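Local coordinates for binary enterotoxin of Clostridium perfringens component a (Clostridium perfringens, PDB 5H03), which binds NAD(+) and NADH and, as the enzymatic component of a binary enterotoxin, probably ADP-ribosylates a host-cell protein, actin in related toxins, at residues Asp136-Val141 against Arg177-Gln182; Tyr184-Thr189 against Ala206-Gln211; Glu319-Phe324 against Asn410-Asp415. One frame throughout, in Å; residues are numbered along the deposited sequence.

Contact 1. Residues Asp136-Val141 against Arg177-Gln182; sequences DGFKDV and RVLIDQ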
# COMPACT_ATOMS: atom_id res chain seq x y z
N ASP A 136 -2.40 -5.99 -0.57
CA ASP A 136 -3.23 -5.89 -1.76
C ASP A 136 -4.08 -7.14 -1.97
O ASP A 136 -3.67 -8.26 -1.66
CB ASP A 136 -2.35 -5.68 -2.99
CG ASP A 136 -1.62 -4.36 -2.94
OD1 ASP A 136 -2.30 -3.31 -2.99
OD2 ASP A 136 -0.36 -4.38 -2.89
N GLY A 137 -5.24 -6.93 -2.58
CA GLY A 137 -6.17 -8.03 -2.81
C GLY A 137 -6.79 -8.50 -1.51
O GLY A 137 -6.63 -7.91 -0.44
N PHE A 138 -7.55 -9.58 -1.64
CA PHE A 138 -8.00 -10.32 -0.48
C PHE A 138 -6.83 -11.09 0.12
O PHE A 138 -5.81 -11.32 -0.52
CB PHE A 138 -9.12 -11.28 -0.88
CG PHE A 138 -10.28 -10.56 -1.45
CD1 PHE A 138 -11.12 -9.82 -0.63
CD2 PHE A 138 -10.50 -10.56 -2.82
CE1 PHE A 138 -12.18 -9.11 -1.16
CE2 PHE A 138 -11.57 -9.85 -3.35
CZ PHE A 138 -12.40 -9.12 -2.52
N LYS A 139 -6.99 -11.50 1.37
CA LYS A 139 -5.95 -12.26 2.04
C LYS A 139 -6.57 -13.50 2.66
O LYS A 139 -7.55 -13.40 3.42
CB LYS A 139 -5.24 -11.42 3.11
CG LYS A 139 -3.91 -11.98 3.55
CD LYS A 139 -3.46 -11.35 4.86
CE LYS A 139 -2.25 -10.48 4.67
NZ LYS A 139 -1.17 -11.32 4.11
N ASP A 140 -6.02 -14.66 2.36
CA ASP A 140 -6.48 -15.90 2.98
C ASP A 140 -5.36 -16.51 3.82
O ASP A 140 -4.19 -16.54 3.40
CB ASP A 140 -7.00 -16.87 1.93
CG ASP A 140 -5.98 -17.21 0.88
OD1 ASP A 140 -5.20 -18.13 1.12
OD2 ASP A 140 -5.97 -16.55 -0.17
N VAL A 141 -5.71 -16.93 5.04
CA VAL A 141 -4.75 -17.37 6.06
C VAL A 141 -5.35 -18.57 6.78
O VAL A 141 -6.47 -19.00 6.47
CB VAL A 141 -4.43 -16.25 7.07
CG1 VAL A 141 -3.76 -15.05 6.38
CG2 VAL A 141 -5.67 -15.84 7.84
N ARG A 177 -9.97 -22.20 5.91
CA ARG A 177 -9.18 -20.98 5.88
C ARG A 177 -10.01 -19.78 6.31
O ARG A 177 -11.24 -19.83 6.41
CB ARG A 177 -8.60 -20.78 4.48
CG ARG A 177 -7.77 -21.98 4.00
CD ARG A 177 -7.15 -21.70 2.63
NE ARG A 177 -6.17 -20.62 2.64
CZ ARG A 177 -4.96 -20.74 3.17
NH1 ARG A 177 -4.59 -21.88 3.74
NH2 ARG A 177 -4.11 -19.72 3.13
N VAL A 178 -9.32 -18.67 6.54
CA VAL A 178 -9.94 -17.39 6.86
C VAL A 178 -9.73 -16.43 5.70
O VAL A 178 -8.59 -16.11 5.36
CB VAL A 178 -9.36 -16.77 8.15
CG1 VAL A 178 -10.06 -15.46 8.41
CG2 VAL A 178 -9.56 -17.69 9.32
N LEU A 179 -10.82 -15.92 5.16
CA LEU A 179 -10.78 -15.00 4.03
C LEU A 179 -10.98 -13.57 4.55
O LEU A 179 -12.05 -13.22 5.07
CB LEU A 179 -11.83 -15.41 3.00
CG LEU A 179 -12.08 -14.59 1.74
CD1 LEU A 179 -10.83 -13.96 1.19
CD2 LEU A 179 -12.71 -15.51 0.69
N ILE A 180 -9.94 -12.76 4.44
CA ILE A 180 -9.96 -11.39 4.95
C ILE A 180 -10.22 -10.43 3.80
O ILE A 180 -9.60 -10.55 2.73
CB ILE A 180 -8.64 -11.07 5.67
CG1 ILE A 180 -8.36 -12.13 6.73
CG2 ILE A 180 -8.70 -9.71 6.30
CD1 ILE A 180 -6.92 -12.19 7.20
N ASP A 181 -11.12 -9.46 4.03
CA ASP A 181 -11.52 -8.43 3.07
C ASP A 181 -10.33 -7.59 2.62
O ASP A 181 -9.32 -7.48 3.31
CB ASP A 181 -12.60 -7.54 3.68
CG ASP A 181 -13.47 -6.82 2.63
OD1 ASP A 181 -13.39 -7.16 1.43
OD2 ASP A 181 -14.24 -5.91 3.01
N GLN A 182 -10.46 -6.97 1.44
CA GLN A 182 -9.42 -6.09 0.92
C GLN A 182 -9.44 -4.76 1.67
O GLN A 182 -10.39 -4.43 2.38
CB GLN A 182 -9.65 -5.82 -0.58
CG GLN A 182 -10.99 -5.09 -0.84
CD GLN A 182 -11.60 -5.29 -2.24
OE1 GLN A 182 -12.84 -5.23 -2.39
NE2 GLN A 182 -10.75 -5.49 -3.26

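Contact 2. Residues Tyr184-Thr189 against Ala206-Gln211; sequences YSLKAT and ADLIKQ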
# COMPACT_ATOMS: atom_id res chain seq x y z
N TYR A 184 -6.79 -3.55 3.82
CA TYR A 184 -6.07 -3.58 5.09
C TYR A 184 -4.56 -3.49 4.93
O TYR A 184 -4.02 -3.56 3.83
CB TYR A 184 -6.48 -4.83 5.88
CG TYR A 184 -7.92 -4.76 6.33
CD1 TYR A 184 -8.27 -3.97 7.44
CD2 TYR A 184 -8.94 -5.35 5.61
CE1 TYR A 184 -9.58 -3.86 7.85
CE2 TYR A 184 -10.28 -5.22 6.01
CZ TYR A 184 -10.58 -4.46 7.13
OH TYR A 184 -11.89 -4.33 7.55
N SER A 185 -3.88 -3.22 6.05
CA SER A 185 -2.43 -3.08 6.14
C SER A 185 -1.94 -3.82 7.38
O SER A 185 -2.69 -4.09 8.32
CB SER A 185 -1.95 -1.60 6.21
OG SER A 185 -2.31 -0.83 5.07
N LEU A 186 -0.64 -4.11 7.39
CA LEU A 186 -0.00 -4.82 8.50
C LEU A 186 0.97 -3.92 9.27
O LEU A 186 1.91 -3.37 8.69
CB LEU A 186 0.72 -6.07 8.00
CG LEU A 186 0.11 -7.41 8.41
CD1 LEU A 186 -1.18 -7.67 7.65
CD2 LEU A 186 1.10 -8.54 8.18
N LYS A 187 0.73 -3.78 10.56
CA LYS A 187 1.56 -2.98 11.46
C LYS A 187 2.24 -3.89 12.47
O LYS A 187 1.57 -4.58 13.23
CB LYS A 187 0.70 -1.91 12.14
CG LYS A 187 1.42 -0.89 12.98
CD LYS A 187 0.39 0.15 13.39
CE LYS A 187 0.83 1.05 14.54
NZ LYS A 187 -0.33 1.22 15.49
N ALA A 188 3.57 -3.93 12.44
CA ALA A 188 4.29 -4.83 13.34
C ALA A 188 4.13 -4.35 14.79
O ALA A 188 4.14 -3.15 15.07
CB ALA A 188 5.76 -4.89 12.95
N THR A 189 3.91 -5.30 15.69
CA THR A 189 3.79 -5.04 17.12
C THR A 189 4.83 -5.81 17.95
O THR A 189 4.84 -5.67 19.18
CB THR A 189 2.38 -5.40 17.59
OG1 THR A 189 2.09 -6.77 17.26
CG2 THR A 189 1.34 -4.51 16.88
N ALA A 206 1.83 -8.78 14.45
CA ALA A 206 1.34 -7.57 13.79
C ALA A 206 -0.15 -7.43 14.00
O ALA A 206 -0.86 -8.40 14.22
CB ALA A 206 1.69 -7.57 12.30
N ASP A 207 -0.63 -6.19 13.87
CA ASP A 207 -2.06 -5.89 13.86
C ASP A 207 -2.51 -5.60 12.44
O ASP A 207 -1.79 -4.98 11.65
CB ASP A 207 -2.39 -4.65 14.69
CG ASP A 207 -2.34 -4.90 16.20
OD1 ASP A 207 -2.30 -6.08 16.64
OD2 ASP A 207 -2.36 -3.91 16.94
N LEU A 208 -3.73 -6.03 12.13
CA LEU A 208 -4.36 -5.68 10.88
C LEU A 208 -5.02 -4.32 11.09
O LEU A 208 -5.93 -4.20 11.92
CB LEU A 208 -5.39 -6.73 10.48
CG LEU A 208 -6.00 -6.47 9.11
CD1 LEU A 208 -5.18 -7.20 8.08
CD2 LEU A 208 -7.42 -6.97 9.11
N ILE A 209 -4.59 -3.31 10.35
CA ILE A 209 -5.13 -1.96 10.52
C ILE A 209 -5.65 -1.47 9.17
O ILE A 209 -5.25 -1.95 8.11
CB ILE A 209 -4.05 -1.02 11.07
CG1 ILE A 209 -2.88 -1.00 10.10
CG2 ILE A 209 -3.54 -1.52 12.45
CD1 ILE A 209 -2.13 0.35 10.05
N LYS A 210 -6.56 -0.50 9.21
CA LYS A 210 -7.11 0.08 7.99
C LYS A 210 -6.71 1.54 7.84
O LYS A 210 -7.27 2.40 8.51
CB LYS A 210 -8.62 -0.04 7.97
CG LYS A 210 -9.22 0.17 6.57
CD LYS A 210 -10.59 -0.44 6.50
CE LYS A 210 -11.29 -0.10 5.22
NZ LYS A 210 -12.56 -0.91 5.15
N GLN A 211 -5.78 1.84 6.94
CA GLN A 211 -5.47 3.24 6.69
C GLN A 211 -6.35 3.82 5.59
O GLN A 211 -6.91 3.11 4.75
CB GLN A 211 -3.99 3.47 6.36
CG GLN A 211 -3.21 2.34 5.73
CD GLN A 211 -1.73 2.66 5.63
OE1 GLN A 211 -1.22 3.57 6.32
NE2 GLN A 211 -1.01 1.91 4.80
O HOH W 1 -5.17 -0.17 4.81
O HOH W 2 -0.27 -7.81 17.42

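Contact 3. Residues Glu319-Phe324 against Asn410-Asp415; sequences ENVSKF and NKLIID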
# COMPACT_ATOMS: atom_id res chain seq x y z
N GLU A 319 15.38 -9.78 -14.35
CA GLU A 319 16.64 -9.31 -13.76
C GLU A 319 16.63 -7.80 -13.49
O GLU A 319 17.21 -7.35 -12.50
CB GLU A 319 17.83 -9.69 -14.65
CG GLU A 319 17.68 -9.45 -16.14
CD GLU A 319 16.90 -10.57 -16.86
OE1 GLU A 319 16.19 -11.34 -16.16
OE2 GLU A 319 17.01 -10.68 -18.10
N ASN A 320 15.96 -7.02 -14.35
CA ASN A 320 15.91 -5.57 -14.12
C ASN A 320 15.06 -5.22 -12.91
O ASN A 320 15.41 -4.31 -12.14
CB ASN A 320 15.37 -4.87 -15.37
CG ASN A 320 16.35 -4.87 -16.52
OD1 ASN A 320 17.57 -4.88 -16.32
ND2 ASN A 320 15.83 -4.87 -17.74
N VAL A 321 13.96 -5.94 -12.70
CA VAL A 321 13.16 -5.75 -11.49
C VAL A 321 14.00 -6.04 -10.25
O VAL A 321 14.02 -5.25 -9.29
CB VAL A 321 11.92 -6.65 -11.53
CG1 VAL A 321 11.16 -6.53 -10.22
CG2 VAL A 321 11.04 -6.30 -12.71
N SER A 322 14.68 -7.20 -10.25
CA SER A 322 15.49 -7.62 -9.11
C SER A 322 16.58 -6.61 -8.79
O SER A 322 16.80 -6.27 -7.63
CB SER A 322 16.08 -9.01 -9.40
OG SER A 322 16.54 -9.58 -8.19
N LYS A 323 17.30 -6.16 -9.81
CA LYS A 323 18.34 -5.15 -9.62
C LYS A 323 17.76 -3.87 -9.01
O LYS A 323 18.36 -3.27 -8.11
CB LYS A 323 18.98 -4.83 -10.98
CG LYS A 323 20.33 -4.15 -10.96
CD LYS A 323 20.89 -4.03 -12.39
CE LYS A 323 20.95 -5.38 -13.11
NZ LYS A 323 21.52 -5.27 -14.51
N PHE A 324 16.57 -3.46 -9.47
CA PHE A 324 15.95 -2.26 -8.90
C PHE A 324 15.67 -2.43 -7.42
O PHE A 324 15.94 -1.52 -6.62
CB PHE A 324 14.66 -1.92 -9.66
CG PHE A 324 14.12 -0.54 -9.35
CD1 PHE A 324 13.24 -0.34 -8.30
CD2 PHE A 324 14.53 0.56 -10.08
CE1 PHE A 324 12.75 0.92 -8.01
CE2 PHE A 324 14.05 1.83 -9.79
CZ PHE A 324 13.16 2.01 -8.74
N ASN A 410 5.54 -4.35 -17.52
CA ASN A 410 5.59 -4.45 -16.08
C ASN A 410 5.77 -3.06 -15.47
O ASN A 410 6.42 -2.19 -16.06
CB ASN A 410 6.76 -5.33 -15.65
CG ASN A 410 6.36 -6.75 -15.32
OD1 ASN A 410 5.27 -7.21 -15.65
ND2 ASN A 410 7.24 -7.45 -14.64
N LYS A 411 5.18 -2.83 -14.30
CA LYS A 411 5.39 -1.59 -13.57
C LYS A 411 5.64 -1.91 -12.09
O LYS A 411 5.17 -2.93 -11.57
CB LYS A 411 4.18 -0.65 -13.75
CG LYS A 411 4.03 -0.14 -15.17
CD LYS A 411 2.84 0.79 -15.34
CE LYS A 411 2.82 1.34 -16.76
NZ LYS A 411 1.55 2.08 -17.01
N LEU A 412 6.35 -1.01 -11.42
CA LEU A 412 6.74 -1.19 -10.02
C LEU A 412 5.93 -0.27 -9.12
O LEU A 412 5.93 0.96 -9.31
CB LEU A 412 8.23 -0.92 -9.81
CG LEU A 412 9.22 -1.80 -10.57
CD1 LEU A 412 10.62 -1.51 -10.10
CD2 LEU A 412 8.86 -3.24 -10.32
N ILE A 413 5.28 -0.85 -8.12
CA ILE A 413 4.60 -0.10 -7.08
C ILE A 413 5.59 0.09 -5.94
O ILE A 413 6.00 -0.89 -5.31
CB ILE A 413 3.35 -0.84 -6.59
CG1 ILE A 413 2.39 -1.02 -7.77
CG2 ILE A 413 2.67 -0.02 -5.50
CD1 ILE A 413 1.20 -1.90 -7.47
N ILE A 414 6.05 1.33 -5.74
CA ILE A 414 7.07 1.63 -4.73
C ILE A 414 6.41 2.17 -3.47
O ILE A 414 6.14 3.37 -3.35
CB ILE A 414 8.11 2.61 -5.28
CG1 ILE A 414 8.73 2.06 -6.57
CG2 ILE A 414 9.17 2.91 -4.22
CD1 ILE A 414 9.74 3.03 -7.17
N ASP A 415 6.20 1.29 -2.49
CA ASP A 415 5.62 1.71 -1.21
C ASP A 415 6.66 2.51 -0.43
O ASP A 415 7.82 2.11 -0.33
CB ASP A 415 5.16 0.48 -0.41
CG ASP A 415 3.73 0.08 -0.75
OD1 ASP A 415 3.52 -1.01 -1.37
OD2 ASP A 415 2.82 0.90 -0.45

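Contact 1. Residues Asp136-Val141 against Arg177-Gln182
Asp140 holds CG between its backbone N and carbonyl carbon (chi1 58°), and Arg177, with CG beside its own N, folds back at chi3 (65°), which brings Asp140 OD1 to the NE and NH2 edge of the Arg177 guanidinium. OD1 of Asp140 takes NH2 of Arg177 at 2.8 Å through its anti lone pair, with the bond tilted from the guanidinium plane. Arg177 NE reaches the same oxygen more weakly at 3.1 Å, and NH2 has a second weak bond to Asp140 O. The two flat groups are steeply turned, 70° apart. Across one face of the guanidinium lies Val141 O, while Tyr43 of helix 34-58 binds the other carboxylate oxygen, OD2.

The strands beside this salt bridge run antiparallel. Lys139 N and O pair with Ile180 O and N, the second bond being short, 2.7 Å from Ile180 N to Lys139 O. Val141 and Val178 make the next hydrogen-bonded pair, and between the two pairs Asp140 CA comes to 3.2 Å from Val178 O in a CA-H...O contact. On the face of Val141 and Ile180, Val141 CG2 fits against Val178 CB (3.8 Å) and Ile180 CD1. Past the end of the pairing, Phe138 sets CB against Leu179 CD1 at 3.8 Å, and its ring edge meets Ile180 O and Asp181 OD1. That carboxylate lies almost coplanar with the ring, and Ser78 of helix 68-82 bonds OD1.

The edge strand is therefore held by backbone bonds along its length and by an ion pair near one end; with Tyr43 and Arg177 sharing the carboxylate, Asp140 is likely to stay ionised.

Contact 2. Residues Tyr184-Thr189 against Ala206-Gln211
Tyr184 and Leu208 form the close-packed end of this contact. Leu208 CD2 sits over one face of the Tyr184 ring in a CH-pi contact, 3.8 Å from the ring centroid and displaced toward the rim. Its other methyl, CD1, presses on Tyr184 CB at 3.5 Å and also meets Leu186 CD1. With Leu208 CG anti to the backbone N (chi1 -175°), both methyls reach across to the Tyr184-Leu186 side. Further along, Leu186 CG faces Ala206 CB, and Leu186 also touches Val156 and Leu158 of strand 154-160, the next strand of the sheet beyond 199-209.

The face of Lys187, Asp207 and Ile209 is more open, and waters enter at both ends of the pairing. Gln211 NE2 gives Ser185 OG only a weak bond, 3.0 Å long, and a water joins the same hydroxyl to Gln211 N; Gln211 OE1 turns to Asn132. A second water spans Thr189 OG1 and Asp207 OD1, 2.8 Å from the latter.

Backbone bonds join Ser185 to Ile209 and Lys187 to Asp207, Lys187 N reaching Asp207 O at 3.0 Å. This is the antiparallel pairing of a beta hairpin, strands 185-196 and 199-209, within the mixed five-stranded sheet of an ADP-ribosyltransferase-family domain.

Contact 3. Residues Glu319-Phe324 against Asn410-Asp415
Helix segment Glu319-Phe324 lies across from strand segment Asn410-Asp415 with its axis 10.5 Å away and the two N-to-C directions only 17° apart, so the helix runs nearly parallel to the strand it covers. The arrangement is helix-on-sheet packing in the ADP-ribosyltransferase fold: strand 409-418 is the middle strand of a mixed five-stranded sheet, and helix 318-328 packs on one side of it. No hydrogen bond crosses between the segments, and the meeting is almost wholly apolar.

Two side chains one helical turn apart, Val321 and Phe324, face the strand, which answers with every second residue: Asn410, Leu412 and Ile414. Leu412 fits against both helix residues by dividing its branches. Its CD2 meets Val321 CG1 at 4.0 Å, while CD1 lies against the ring of Phe324. Phe324 sends CG out anti to its backbone N (chi1 -167°), carrying the ring beyond the helix surface toward Leu412 and Ile414. The Leu412 and Phe324 side chains lie alongside one another, pointing opposite ways, whereas Ile414 crosses the phenylalanine at roughly a right angle and brings CD1 to 3.8 Å from Phe324 CE1. Asn410 marks the polar margin, where its amide comes near Val321 CG2 and its ND2 makes a weak hydrogen bond to Phe315 O.

Neighbouring aromatics complete the pocket around Phe324: the rings of Phe304 and Trp328 meet it at inclined angles, and Ile396 and Leu356 from the flanking strands touch it too. The nucleotide site is not far off, since the side chain of Ile414 lies about 8 Å from that of Glu303, a residue of the NAD(+) and NADH site. The tightest touch across the interface is Phe324 CD1 on Leu412 CD1, at 3.4 Å.

In the fold
Contacts 1 and 2 lie in the same ADP-ribosyltransferase-like half of the chain and adjoin: strand 177-180 is followed, after a short link, by strand 185-196, and the two contacts touch through Ile180 CG2 against Leu208 CD2 and Lys139 CE against Leu186 CD1. Both are antiparallel strand pairs, but contact 1 is buried and adds an ion pair in a three-stranded sheet, whereas contact 2 lies partly at the surface and uses waters. Contact 3 is in the second such half, its centre about 24 Å from each of the others. It is buried too, yet it joins helix to strand almost entirely with apolar side chains. The two five-stranded sheets share strand order, so strands 199-209 and 409-418 occupy equivalent middle positions.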